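Local structure of glutamate--LysW ligase ArgX (Sulfolobus tokodaii, 3VPB) at residues B[8-12]-B[13-17]; B[118-121]-B[122-126]; B[212-215]-B[216-220]. The protein probably catalyses the ATP-dependent joining of glutamate's amino group to the gamma-carboxyl of the C-terminal glutamate of the carrier protein LysW, in arginine biosynthesis. All coordinates share one frame; numbering follows the deposited sequence.

Interaction 1: B[8-12]-B[13-17]; sequences DIVRQ and EEKLI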
ATOM      1  N   ASP B   8       4.639 -16.189  15.856  1.00 16.97           N
ATOM      2  CA  ASP B   8       3.917 -16.259  14.580  1.00 18.67           C
ATOM      3  C   ASP B   8       4.676 -17.128  13.586  1.00 20.23           C
ATOM      4  O   ASP B   8       4.143 -18.111  13.049  1.00 22.01           O
ATOM      5  CB  ASP B   8       3.508 -14.870  14.014  1.00 17.99           C
ATOM      6  CG  ASP B   8       4.667 -13.878  13.883  1.00 19.14           C
ATOM      7  OD1 ASP B   8       4.383 -12.670  13.604  1.00 18.25           O
ATOM      8  OD2 ASP B   8       5.846 -14.258  14.031  1.00 18.75           O
ATOM      9  N   ILE B   9       5.924 -16.761  13.338  1.00 20.93           N
ATOM     10  CA  ILE B   9       6.818 -17.616  12.576  1.00 22.58           C
ATOM     11  C   ILE B   9       7.847 -18.154  13.560  1.00 21.81           C
ATOM     12  O   ILE B   9       8.435 -17.390  14.322  1.00 22.96           O
ATOM     13  CB  ILE B   9       7.533 -16.853  11.424  1.00 23.24           C
ATOM     14  CG1 ILE B   9       6.579 -16.575  10.250  1.00 26.86           C
ATOM     15  CG2 ILE B   9       8.720 -17.679  10.904  1.00 23.20           C
ATOM     16  CD1 ILE B   9       5.490 -15.547  10.502  1.00 31.47           C
ATOM     17  N   VAL B  10       8.053 -19.463  13.547  1.00 21.23           N
ATOM     18  CA  VAL B  10       8.992 -20.112  14.450  1.00 20.59           C
ATOM     19  C   VAL B  10      10.373 -20.189  13.791  1.00 20.72           C
ATOM     20  O   VAL B  10      10.570 -20.951  12.826  1.00 21.80           O
ATOM     21  CB  VAL B  10       8.473 -21.512  14.898  1.00 20.19           C
ATOM     22  CG1 VAL B  10       9.550 -22.281  15.605  1.00 20.10           C
ATOM     23  CG2 VAL B  10       7.252 -21.367  15.814  1.00 19.27           C
ATOM     24  N   ARG B  11      11.292 -19.340  14.256  1.00 20.58           N
ATOM     25  CA  ARG B  11      12.685 -19.358  13.794  1.00 20.04           C
ATOM     26  C   ARG B  11      13.525 -20.192  14.748  1.00 19.68           C
ATOM     27  O   ARG B  11      13.033 -20.667  15.787  1.00 19.07           O
ATOM     28  CB  ARG B  11      13.302 -17.942  13.775  1.00 20.77           C
ATOM     29  CG  ARG B  11      12.535 -16.880  13.038  1.00 24.06           C
ATOM     30  CD  ARG B  11      12.943 -15.503  13.502  1.00 26.39           C
ATOM     31  NE  ARG B  11      12.279 -15.145  14.765  1.00 26.43           N
ATOM     32  CZ  ARG B  11      12.114 -13.904  15.203  1.00 24.47           C
ATOM     33  NH1 ARG B  11      12.579 -12.891  14.482  1.00 23.47           N
ATOM     34  NH2 ARG B  11      11.455 -13.675  16.350  1.00 23.77           N
ATOM     35  N   GLN B  12      14.818 -20.300  14.439  1.00 19.04           N
ATOM     36  CA  GLN B  12      15.743 -21.000  15.330  1.00 19.83           C
ATOM     37  C   GLN B  12      15.636 -20.482  16.756  1.00 18.32           C
ATOM     38  O   GLN B  12      15.663 -21.265  17.702  1.00 17.68           O
ATOM     39  CB  GLN B  12      17.188 -20.868  14.835  1.00 20.67           C
ATOM     40  CG  GLN B  12      17.738 -22.123  14.171  1.00 27.05           C
ATOM     41  CD  GLN B  12      17.801 -23.314  15.121  1.00 31.55           C
ATOM     42  OE1 GLN B  12      17.072 -24.288  14.943  1.00 35.16           O
ATOM     43  NE2 GLN B  12      18.646 -23.230  16.149  1.00 35.38           N
ATOM     44  N   GLU B  13      15.487 -19.169  16.891  1.00 17.53           N
ATOM     45  CA  GLU B  13      15.434 -18.541  18.200  1.00 18.15           C
ATOM     46  C   GLU B  13      14.250 -19.083  19.014  1.00 18.05           C
ATOM     47  O   GLU B  13      14.387 -19.377  20.194  1.00 17.56           O
ATOM     48  CB  GLU B  13      15.308 -17.022  18.060  1.00 18.57           C
ATOM     49  CG  GLU B  13      16.627 -16.280  17.735  1.00 19.78           C
ATOM     50  CD  GLU B  13      17.010 -16.263  16.258  1.00 21.21           C
ATOM     51  OE1 GLU B  13      18.012 -15.583  15.932  1.00 21.59           O
ATOM     52  OE2 GLU B  13      16.329 -16.905  15.429  1.00 21.35           O
ATOM     53  N   GLU B  14      13.083 -19.169  18.387  1.00 17.35           N
ATOM     54  CA  GLU B  14      11.906 -19.682  19.084  1.00 17.59           C
ATOM     55  C   GLU B  14      12.062 -21.158  19.459  1.00 17.94           C
ATOM     56  O   GLU B  14      11.651 -21.570  20.545  1.00 18.21           O
ATOM     57  CB  GLU B  14      10.639 -19.451  18.273  1.00 16.51           C
ATOM     58  CG  GLU B  14      10.203 -17.979  18.257  1.00 18.77           C
ATOM     59  CD  GLU B  14      11.142 -17.071  17.437  1.00 21.68           C
ATOM     60  OE1 GLU B  14      11.501 -17.432  16.296  1.00 22.01           O
ATOM     61  OE2 GLU B  14      11.512 -15.991  17.933  1.00 19.40           O
ATOM     62  N   LYS B  15      12.674 -21.932  18.569  1.00 18.13           N
ATOM     63  CA  LYS B  15      12.924 -23.354  18.841  1.00 19.22           C
ATOM     64  C   LYS B  15      13.839 -23.528  20.029  1.00 18.67           C
ATOM     65  O   LYS B  15      13.584 -24.377  20.915  1.00 19.40           O
ATOM     66  CB  LYS B  15      13.512 -24.032  17.610  1.00 19.37           C
ATOM     67  CG  LYS B  15      12.506 -24.178  16.503  1.00 23.70           C
ATOM     68  CD  LYS B  15      13.137 -24.843  15.280  1.00 29.90           C
ATOM     69  CE  LYS B  15      14.164 -23.944  14.638  1.00 32.07           C
ATOM     70  NZ  LYS B  15      15.189 -24.763  13.926  1.00 37.11           N
ATOM     71  N   LEU B  16      14.887 -22.710  20.065  1.00 18.06           N
ATOM     72  CA  LEU B  16      15.853 -22.735  21.163  1.00 17.81           C
ATOM     73  C   LEU B  16      15.203 -22.324  22.491  1.00 17.06           C
ATOM     74  O   LEU B  16      15.536 -22.881  23.544  1.00 17.06           O
ATOM     75  CB  LEU B  16      17.076 -21.854  20.855  1.00 18.95           C
ATOM     76  CG  LEU B  16      18.045 -22.323  19.755  1.00 18.99           C
ATOM     77  CD1 LEU B  16      19.099 -21.257  19.513  1.00 23.95           C
ATOM     78  CD2 LEU B  16      18.733 -23.672  20.090  1.00 22.00           C
ATOM     79  N   ILE B  17      14.275 -21.363  22.456  1.00 14.87           N
ATOM     80  CA  ILE B  17      13.606 -20.952  23.690  1.00 15.90           C
ATOM     81  C   ILE B  17      12.661 -22.063  24.163  1.00 15.51           C
ATOM     82  O   ILE B  17      12.607 -22.364  25.345  1.00 14.80           O
ATOM     83  CB  ILE B  17      12.860 -19.584  23.559  1.00 14.28           C
ATOM     84  CG1 ILE B  17      13.847 -18.444  23.300  1.00 16.34           C
ATOM     85  CG2 ILE B  17      12.026 -19.270  24.836  1.00 15.04           C
ATOM     86  CD1 ILE B  17      13.161 -17.141  22.833  1.00 15.15           C
TER
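Two donors of one residue converge on Glu14 OE1: the backbone N of Arg11 at 2.8 Å and, from the side chain of the same residue, Arg11 NE at 2.9 Å. The backbone N-H meets the anti lone pair of OE1, whereas NE comes from the syn side with an almost straight N-H...O angle of 171°. Arg11 NH2 completes a side-on, two-nitrogen salt bridge by reaching Glu14 OE2 at 2.8 Å. The guanidinium and carboxylate planes lie 24° apart, so the pairing is slightly twisted, with OE2 approached from above the carboxylate plane. A bend at chi3 of Arg11 (-80°) folds the guanidinium back against Glu14. Arg11 is the N-cap of helix 12-23, which follows strand 2-7 of the parallel sheet in the preATP-grasp domain. The bond from its backbone N to the Glu14 side chain is the one half of a capping box that can form, since an arginine side chain offers no acceptor for the return bond. Inside the first turn, Lys15 N donates to Arg11 O at 3.1 Å and Leu16 N to Gln12 O at 2.9 Å. Val10 CG1 packs on Lys15 CG at 3.6 Å, while the Val10 backbone hydrogen-bonds to the LysW chain. Glu14 OE2 also pairs with Arg53. Arg11 NH1 pairs with Glu256, and Glu13 OE1 accepts from the backbone N of Phe257 and Lys258, tying the helix start to three residues of the bound-glutamate pocket.

Interaction 2: B[118-121]-B[122-126]; sequences EQRG and FPLID. With ADP (adenosine-5'-diphosphate), chain L.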
ATOM      1  N   GLU B 118      19.170  19.615   3.016  1.00 25.07           N
ATOM      2  CA  GLU B 118      19.760  20.943   2.798  1.00 27.53           C
ATOM      3  C   GLU B 118      20.402  21.540   4.060  1.00 28.06           C
ATOM      4  O   GLU B 118      21.429  22.226   3.960  1.00 29.20           O
ATOM      5  CB  GLU B 118      18.731  21.904   2.191  1.00 27.32           C
ATOM      6  CG  GLU B 118      18.379  21.549   0.747  1.00 30.44           C
ATOM      7  CD  GLU B 118      17.170  22.292   0.204  1.00 33.15           C
ATOM      8  OE1 GLU B 118      16.402  22.893   1.008  1.00 33.36           O
ATOM      9  OE2 GLU B 118      16.998  22.278  -1.049  1.00 34.02           O
ATOM     10  N   GLN B 119      19.822  21.275   5.228  1.00 28.39           N
ATOM     11  CA  GLN B 119      20.344  21.808   6.501  1.00 29.37           C
ATOM     12  C   GLN B 119      21.601  21.095   6.948  1.00 29.68           C
ATOM     13  O   GLN B 119      22.495  21.722   7.515  1.00 29.99           O
ATOM     14  CB  GLN B 119      19.298  21.716   7.623  1.00 29.25           C
ATOM     15  CG  GLN B 119      18.237  22.808   7.544  1.00 30.82           C
ATOM     16  CD  GLN B 119      17.124  22.662   8.573  1.00 32.99           C
ATOM     17  OE1 GLN B 119      16.025  23.197   8.388  1.00 34.27           O
ATOM     18  NE2 GLN B 119      17.402  21.955   9.660  1.00 34.87           N
ATOM     19  N   ARG B 120      21.642  19.788   6.688  1.00 29.60           N
ATOM     20  CA  ARG B 120      22.695  18.871   7.132  1.00 30.17           C
ATOM     21  C   ARG B 120      23.840  18.731   6.134  1.00 29.15           C
ATOM     22  O   ARG B 120      24.991  18.544   6.514  1.00 29.93           O
ATOM     23  CB  ARG B 120      22.108  17.476   7.245  1.00 30.76           C
ATOM     24  CG  ARG B 120      21.515  17.106   8.528  1.00 33.22           C
ATOM     25  CD  ARG B 120      21.797  15.622   8.716  1.00 37.80           C
ATOM     26  NE  ARG B 120      23.145  15.489   9.243  1.00 41.92           N
ATOM     27  CZ  ARG B 120      23.436  15.574  10.532  1.00 41.12           C
ATOM     28  NH1 ARG B 120      22.460  15.739  11.432  1.00 40.45           N
ATOM     29  NH2 ARG B 120      24.696  15.472  10.912  1.00 41.89           N
ATOM     30  N   GLY B 121      23.498  18.745   4.858  1.00 27.88           N
ATOM     31  CA  GLY B 121      24.446  18.409   3.799  1.00 26.04           C
ATOM     32  C   GLY B 121      24.764  16.925   3.745  1.00 24.72           C
ATOM     33  O   GLY B 121      24.325  16.145   4.588  1.00 24.41           O
ATOM     34  N   PHE B 122      25.553  16.534   2.750  1.00 23.43           N
ATOM     35  CA  PHE B 122      25.829  15.117   2.492  1.00 22.38           C
ATOM     36  C   PHE B 122      27.236  14.689   2.973  1.00 21.14           C
ATOM     37  O   PHE B 122      28.122  15.537   3.094  1.00 21.26           O
ATOM     38  CB  PHE B 122      25.601  14.859   1.000  1.00 21.86           C
ATOM     39  CG  PHE B 122      24.239  15.290   0.538  1.00 22.74           C
ATOM     40  CD1 PHE B 122      23.094  14.606   0.963  1.00 21.93           C
ATOM     41  CD2 PHE B 122      24.089  16.414  -0.261  1.00 23.08           C
ATOM     42  CE1 PHE B 122      21.826  15.019   0.563  1.00 23.92           C
ATOM     43  CE2 PHE B 122      22.828  16.830  -0.663  1.00 24.84           C
ATOM     44  CZ  PHE B 122      21.694  16.119  -0.263  1.00 24.32           C
ATOM     45  N   PRO B 123      27.447  13.382   3.255  1.00 19.90           N
ATOM     46  CA  PRO B 123      26.464  12.294   3.136  1.00 18.79           C
ATOM     47  C   PRO B 123      25.654  12.201   4.406  1.00 17.81           C
ATOM     48  O   PRO B 123      26.074  12.719   5.463  1.00 17.98           O
ATOM     49  CB  PRO B 123      27.342  11.045   3.014  1.00 18.43           C
ATOM     50  CG  PRO B 123      28.534  11.392   3.874  1.00 19.54           C
ATOM     51  CD  PRO B 123      28.798  12.844   3.519  1.00 19.57           C
ATOM     52  N   LEU B 124      24.527  11.515   4.311  1.00 16.75           N
ATOM     53  CA  LEU B 124      23.672  11.287   5.472  1.00 16.10           C
ATOM     54  C   LEU B 124      22.993   9.931   5.352  1.00 15.14           C
ATOM     55  O   LEU B 124      22.949   9.320   4.277  1.00 14.65           O
ATOM     56  CB  LEU B 124      22.620  12.405   5.609  1.00 16.53           C
ATOM     57  CG  LEU B 124      21.724  12.761   4.446  1.00 19.98           C
ATOM     58  CD1 LEU B 124      20.470  11.870   4.469  1.00 20.50           C
ATOM     59  CD2 LEU B 124      21.347  14.264   4.584  1.00 20.16           C
ATOM     60  N   ILE B 125      22.442   9.467   6.469  1.00 14.97           N
ATOM     61  CA  ILE B 125      21.557   8.298   6.476  1.00 15.16           C
ATOM     62  C   ILE B 125      20.113   8.769   6.657  1.00 14.45           C
ATOM     63  O   ILE B 125      19.841   9.625   7.447  1.00 14.46           O
ATOM     64  CB  ILE B 125      21.973   7.316   7.611  1.00 15.77           C
ATOM     65  CG1 ILE B 125      23.300   6.655   7.230  1.00 16.73           C
ATOM     66  CG2 ILE B 125      20.847   6.286   7.987  1.00 17.29           C
ATOM     67  CD1 ILE B 125      23.185   5.376   6.350  1.00 18.93           C
ATOM     68  N   ASP B 126      19.202   8.235   5.858  1.00 14.27           N
ATOM     69  CA  ASP B 126      17.770   8.526   6.023  1.00 14.00           C
ATOM     70  C   ASP B 126      17.085   7.171   6.209  1.00 14.18           C
ATOM     71  O   ASP B 126      17.135   6.306   5.341  1.00 13.51           O
ATOM     72  CB  ASP B 126      17.233   9.256   4.787  1.00 15.45           C
ATOM     73  CG  ASP B 126      15.755   9.614   4.895  1.00 16.11           C
ATOM     74  OD1 ASP B 126      15.024   8.938   5.658  1.00 14.64           O
ATOM     75  OD2 ASP B 126      15.295  10.527   4.156  1.00 17.83           O
TER
HETATM   76  PB  ADP L 500      17.466  -1.735  11.615  1.00 15.62           P
HETATM   77  O1B ADP L 500      16.462  -1.676  12.704  1.00 17.75           O
HETATM   78  O2B ADP L 500      18.635  -2.680  11.836  1.00 18.00           O
HETATM   79  O3B ADP L 500      16.911  -1.854  10.225  1.00 15.24           O
HETATM   80  PA  ADP L 500      19.529   0.272  12.018  1.00 17.66           P
HETATM   81  O1A ADP L 500      19.316   1.748  12.339  1.00 17.86           O
HETATM   82  O2A ADP L 500      20.162  -0.696  12.992  1.00 16.09           O
HETATM   83  O3A ADP L 500      18.076  -0.243  11.560  1.00 18.44           O
HETATM   84  O5' ADP L 500      20.372   0.251  10.651  1.00 17.37           O
HETATM   85  C5' ADP L 500      20.821  -0.946  10.015  1.00 15.60           C
HETATM   86  C4' ADP L 500      22.290  -0.818   9.660  1.00 14.35           C
HETATM   87  O4' ADP L 500      22.478   0.379   8.897  1.00 16.02           O
HETATM   88  C3' ADP L 500      23.141  -0.640  10.921  1.00 16.64           C
HETATM   89  O3' ADP L 500      23.577  -1.907  11.429  1.00 17.50           O
HETATM   90  C2' ADP L 500      24.307   0.180  10.421  1.00 17.85           C
HETATM   91  O2' ADP L 500      25.273  -0.663   9.779  1.00 19.01           O
HETATM   92  C1' ADP L 500      23.668   1.031   9.356  1.00 15.54           C
HETATM   93  N9  ADP L 500      23.292   2.350   9.899  1.00 13.90           N
HETATM   94  C8  ADP L 500      22.067   2.760  10.317  1.00 12.45           C
HETATM   95  N7  ADP L 500      22.140   4.047  10.687  1.00 13.28           N
HETATM   96  C5  ADP L 500      23.408   4.462  10.500  1.00 12.49           C
HETATM   97  C6  ADP L 500      24.165   5.700  10.718  1.00 11.34           C
HETATM   98  N6  ADP L 500      23.537   6.795  11.187  1.00 13.62           N
HETATM   99  N1  ADP L 500      25.481   5.730  10.351  1.00 14.72           N
HETATM  100  C2  ADP L 500      26.116   4.658   9.861  1.00 12.00           C
HETATM  101  N3  ADP L 500      25.474   3.477   9.674  1.00 14.50           N
HETATM  102  C4  ADP L 500      24.155   3.346   9.983  1.00 12.76           C
HETATM  103  O   HOH W   1      26.402  15.508   6.547  1.00 35.08           O
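Leu124 folds back over the turn that precedes it, setting its CD2 methyl 3.5 Å from Gly121 O. Its first torsion explains the reach: CG stands between the backbone N and the carbonyl carbon (chi1 53°), and CD2 is thereby directed at the helix end, where it also approaches Arg120 CB at 4.2 Å. Gly121 leaves helical geometry with a positive phi of 72°, and a beta carbon there would collide with Phe122 N. Phe122 holds CG anti to its own carbonyl carbon (chi1 -54°), which keeps CG 3.6 Å from Gly121 C. A cis peptide bond before Pro123 then turns the chain sharply, and a water spans the bend, hydrogen-bonded to Gly121 O at 2.9 Å and to Pro123 O at 3.0 Å. Further on, the two branches of Ile125 share the adenine of ADP: CG1 lies 3.7 Å from C6, and CG2 meets N7 in the five-membered ring. The turn thus joins helix 110-120 to strand 124-127, an inner strand of an antiparallel sheet, with Leu124 packed between Val166 of strand 164-168 and Ile140 of strand 138-140, and Arg120 lying along strand 164-168 as far as Glu168.

Interaction 3: B[212-215]-B[216-220]; sequences IEVD and EKLKE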
ATOM      1  N   ILE B 212      34.498  -9.157  20.273  1.00 28.59           N
ATOM      2  CA  ILE B 212      35.214  -7.925  20.645  1.00 28.75           C
ATOM      3  C   ILE B 212      35.555  -7.926  22.127  1.00 29.71           C
ATOM      4  O   ILE B 212      34.969  -8.661  22.911  1.00 29.46           O
ATOM      5  CB  ILE B 212      34.393  -6.614  20.360  1.00 28.48           C
ATOM      6  CG1 ILE B 212      33.047  -6.630  21.093  1.00 28.21           C
ATOM      7  CG2 ILE B 212      34.201  -6.419  18.858  1.00 28.49           C
ATOM      8  CD1 ILE B 212      32.358  -5.239  21.248  1.00 29.97           C
ATOM      9  N   GLU B 213      36.494  -7.076  22.505  1.00 30.94           N
ATOM     10  CA  GLU B 213      36.705  -6.787  23.917  1.00 32.09           C
ATOM     11  C   GLU B 213      35.657  -5.777  24.350  1.00 31.96           C
ATOM     12  O   GLU B 213      35.452  -4.755  23.684  1.00 31.97           O
ATOM     13  CB  GLU B 213      38.097  -6.219  24.145  1.00 32.97           C
ATOM     14  CG  GLU B 213      38.482  -6.180  25.630  1.00 36.62           C
ATOM     15  CD  GLU B 213      39.969  -6.404  25.863  1.00 41.67           C
ATOM     16  OE1 GLU B 213      40.751  -6.286  24.895  1.00 44.41           O
ATOM     17  OE2 GLU B 213      40.358  -6.705  27.018  1.00 43.61           O
ATOM     18  N   VAL B 214      34.983  -6.067  25.455  1.00 31.91           N
ATOM     19  CA  VAL B 214      34.003  -5.149  25.988  1.00 32.18           C
ATOM     20  C   VAL B 214      34.649  -4.327  27.092  1.00 31.96           C
ATOM     21  O   VAL B 214      34.958  -4.844  28.172  1.00 32.22           O
ATOM     22  CB  VAL B 214      32.749  -5.874  26.522  1.00 32.23           C
ATOM     23  CG1 VAL B 214      31.661  -4.861  26.855  1.00 31.96           C
ATOM     24  CG2 VAL B 214      32.252  -6.910  25.513  1.00 33.00           C
ATOM     25  N   ASP B 215      34.872  -3.048  26.815  1.00 31.67           N
ATOM     26  CA  ASP B 215      35.476  -2.160  27.804  1.00 31.75           C
ATOM     27  C   ASP B 215      34.399  -1.515  28.666  1.00 31.49           C
ATOM     28  O   ASP B 215      33.196  -1.617  28.366  1.00 30.98           O
ATOM     29  CB  ASP B 215      36.361  -1.093  27.126  1.00 32.48           C
ATOM     30  CG  ASP B 215      35.592  -0.208  26.137  1.00 33.73           C
ATOM     31  OD1 ASP B 215      34.487   0.286  26.461  1.00 31.15           O
ATOM     32  OD2 ASP B 215      36.130   0.022  25.030  1.00 39.22           O
ATOM     33  N   GLU B 216      34.823  -0.852  29.735  1.00 31.09           N
ATOM     34  CA  GLU B 216      33.878  -0.276  30.672  1.00 31.38           C
ATOM     35  C   GLU B 216      32.908   0.730  30.059  1.00 30.24           C
ATOM     36  O   GLU B 216      31.723   0.681  30.377  1.00 29.70           O
ATOM     37  CB  GLU B 216      34.579   0.318  31.899  1.00 32.14           C
ATOM     38  CG  GLU B 216      34.627  -0.656  33.065  1.00 35.89           C
ATOM     39  CD  GLU B 216      33.231  -1.118  33.534  1.00 41.16           C
ATOM     40  OE1 GLU B 216      32.264  -0.316  33.494  1.00 43.32           O
ATOM     41  OE2 GLU B 216      33.103  -2.293  33.948  1.00 43.43           O
ATOM     42  N   LYS B 217      33.405   1.619  29.196  1.00 28.78           N
ATOM     43  CA  LYS B 217      32.572   2.662  28.595  1.00 28.26           C
ATOM     44  C   LYS B 217      31.442   2.025  27.787  1.00 26.53           C
ATOM     45  O   LYS B 217      30.339   2.528  27.783  1.00 25.41           O
ATOM     46  CB  LYS B 217      33.383   3.580  27.678  1.00 28.90           C
ATOM     47  CG  LYS B 217      34.556   4.308  28.347  1.00 31.52           C
ATOM     48  CD  LYS B 217      35.809   4.336  27.449  1.00 33.53           C
ATOM     49  CE  LYS B 217      36.536   2.973  27.430  1.00 35.99           C
ATOM     50  NZ  LYS B 217      36.559   2.267  28.776  1.00 37.09           N
ATOM     51  N   LEU B 218      31.741   0.925  27.101  1.00 25.64           N
ATOM     52  CA  LEU B 218      30.717   0.216  26.306  1.00 24.72           C
ATOM     53  C   LEU B 218      29.645  -0.370  27.212  1.00 24.17           C
ATOM     54  O   LEU B 218      28.454  -0.189  26.957  1.00 24.08           O
ATOM     55  CB  LEU B 218      31.341  -0.891  25.467  1.00 24.11           C
ATOM     56  CG  LEU B 218      30.409  -1.690  24.551  1.00 21.31           C
ATOM     57  CD1 LEU B 218      29.527  -0.778  23.682  1.00 21.71           C
ATOM     58  CD2 LEU B 218      31.218  -2.661  23.720  1.00 23.80           C
ATOM     59  N   LYS B 219      30.076  -1.062  28.269  1.00 23.65           N
ATOM     60  CA  LYS B 219      29.144  -1.677  29.207  1.00 23.35           C
ATOM     61  C   LYS B 219      28.226  -0.618  29.816  1.00 22.72           C
ATOM     62  O   LYS B 219      27.022  -0.820  29.888  1.00 22.13           O
ATOM     63  CB  LYS B 219      29.894  -2.447  30.316  1.00 24.05           C
ATOM     64  CG  LYS B 219      29.007  -2.858  31.512  1.00 25.81           C
ATOM     65  CD  LYS B 219      29.780  -2.689  32.836  1.00 30.28           C
ATOM     66  CE  LYS B 219      28.896  -2.228  34.021  1.00 31.68           C
ATOM     67  NZ  LYS B 219      28.309  -0.830  34.011  1.00 31.46           N
ATOM     68  N   GLU B 220      28.818   0.501  30.243  1.00 23.06           N
ATOM     69  CA  GLU B 220      28.102   1.596  30.903  1.00 23.73           C
ATOM     70  C   GLU B 220      27.075   2.206  29.960  1.00 23.55           C
ATOM     71  O   GLU B 220      25.967   2.544  30.371  1.00 23.51           O
ATOM     72  CB  GLU B 220      29.100   2.684  31.333  1.00 25.01           C
ATOM     73  CG  GLU B 220      29.978   2.264  32.479  1.00 26.69           C
ATOM     74  CD  GLU B 220      31.266   3.102  32.631  1.00 33.22           C
ATOM     75  OE1 GLU B 220      31.587   3.966  31.764  1.00 34.08           O
ATOM     76  OE2 GLU B 220      31.969   2.878  33.641  1.00 34.75           O
TER
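The carboxylate of Asp215 carries the end of the Lys217 side chain above its plane: Lys217 CE stands 3.6 Å from Asp215 CG, and the ammonium group beside it forms a long salt bridge, with Lys217 NZ 3.7 Å from Asp215 OD1. Bends at chi2, chi3 and chi4 curl the lysine back over the group, and the two side chains cross at about a right angle. Asp215 OD1 has a firmer partner in the backbone N of Leu218, which donates at 2.9 Å and lies nearly in line with the C-O bond, at an N-H...O angle of 156°. The other oxygen, OD2, is hydrogen-bonded to Tyr246 OH, so a partner outside the turn helps fix the rotation of the carboxylate. With CG set between the backbone N and the carbonyl carbon (chi1 59°), the group swings round to face the first helical turn. There Lys219 N also donates to Asp215 O at 3.2 Å. Were Asp215 replaced by an alanine, Leu218 N would probably lose its side-chain acceptor at the helix start, and the Lys217 ammonium its nearby negative charge. Leu218 reaches back to the loop, its CD2 meeting Ile212 CD1 at 3.7 Å and Val214 CG1 at 3.9 Å; both partners cross it at about a right angle and themselves rest on strand 185-193, Ile212 also reaching strand 175-182. This is a classic aspartate N-cap, opening helix 216-229 after the short loop that follows edge strand 208-211 of the antiparallel five-stranded sheet in the ATP-grasp domain.

How the interactions relate
Along the chain the three contacts come in series, each at a junction between a helix and a strand or loop. Interactions 1 and 3 start helices 12-23 and 216-229, whereas interaction 2 ends helix 110-120. Interaction 1 belongs to the preATP-grasp domain with its parallel sheet; interaction 2 runs into one antiparallel sheet of the ATP-grasp domain, and interaction 3 follows the edge strand of another. Centres of interactions 1 and 2 are about 39 Å apart; that of interaction 3 lies about 29 Å from the first and 30 Å from the second. None touches another. Interaction 1 lies near the bound glutamate and LysW, interaction 2 reaches the adenine through Ile125, and interaction 3 is a surface contact away from both ligands.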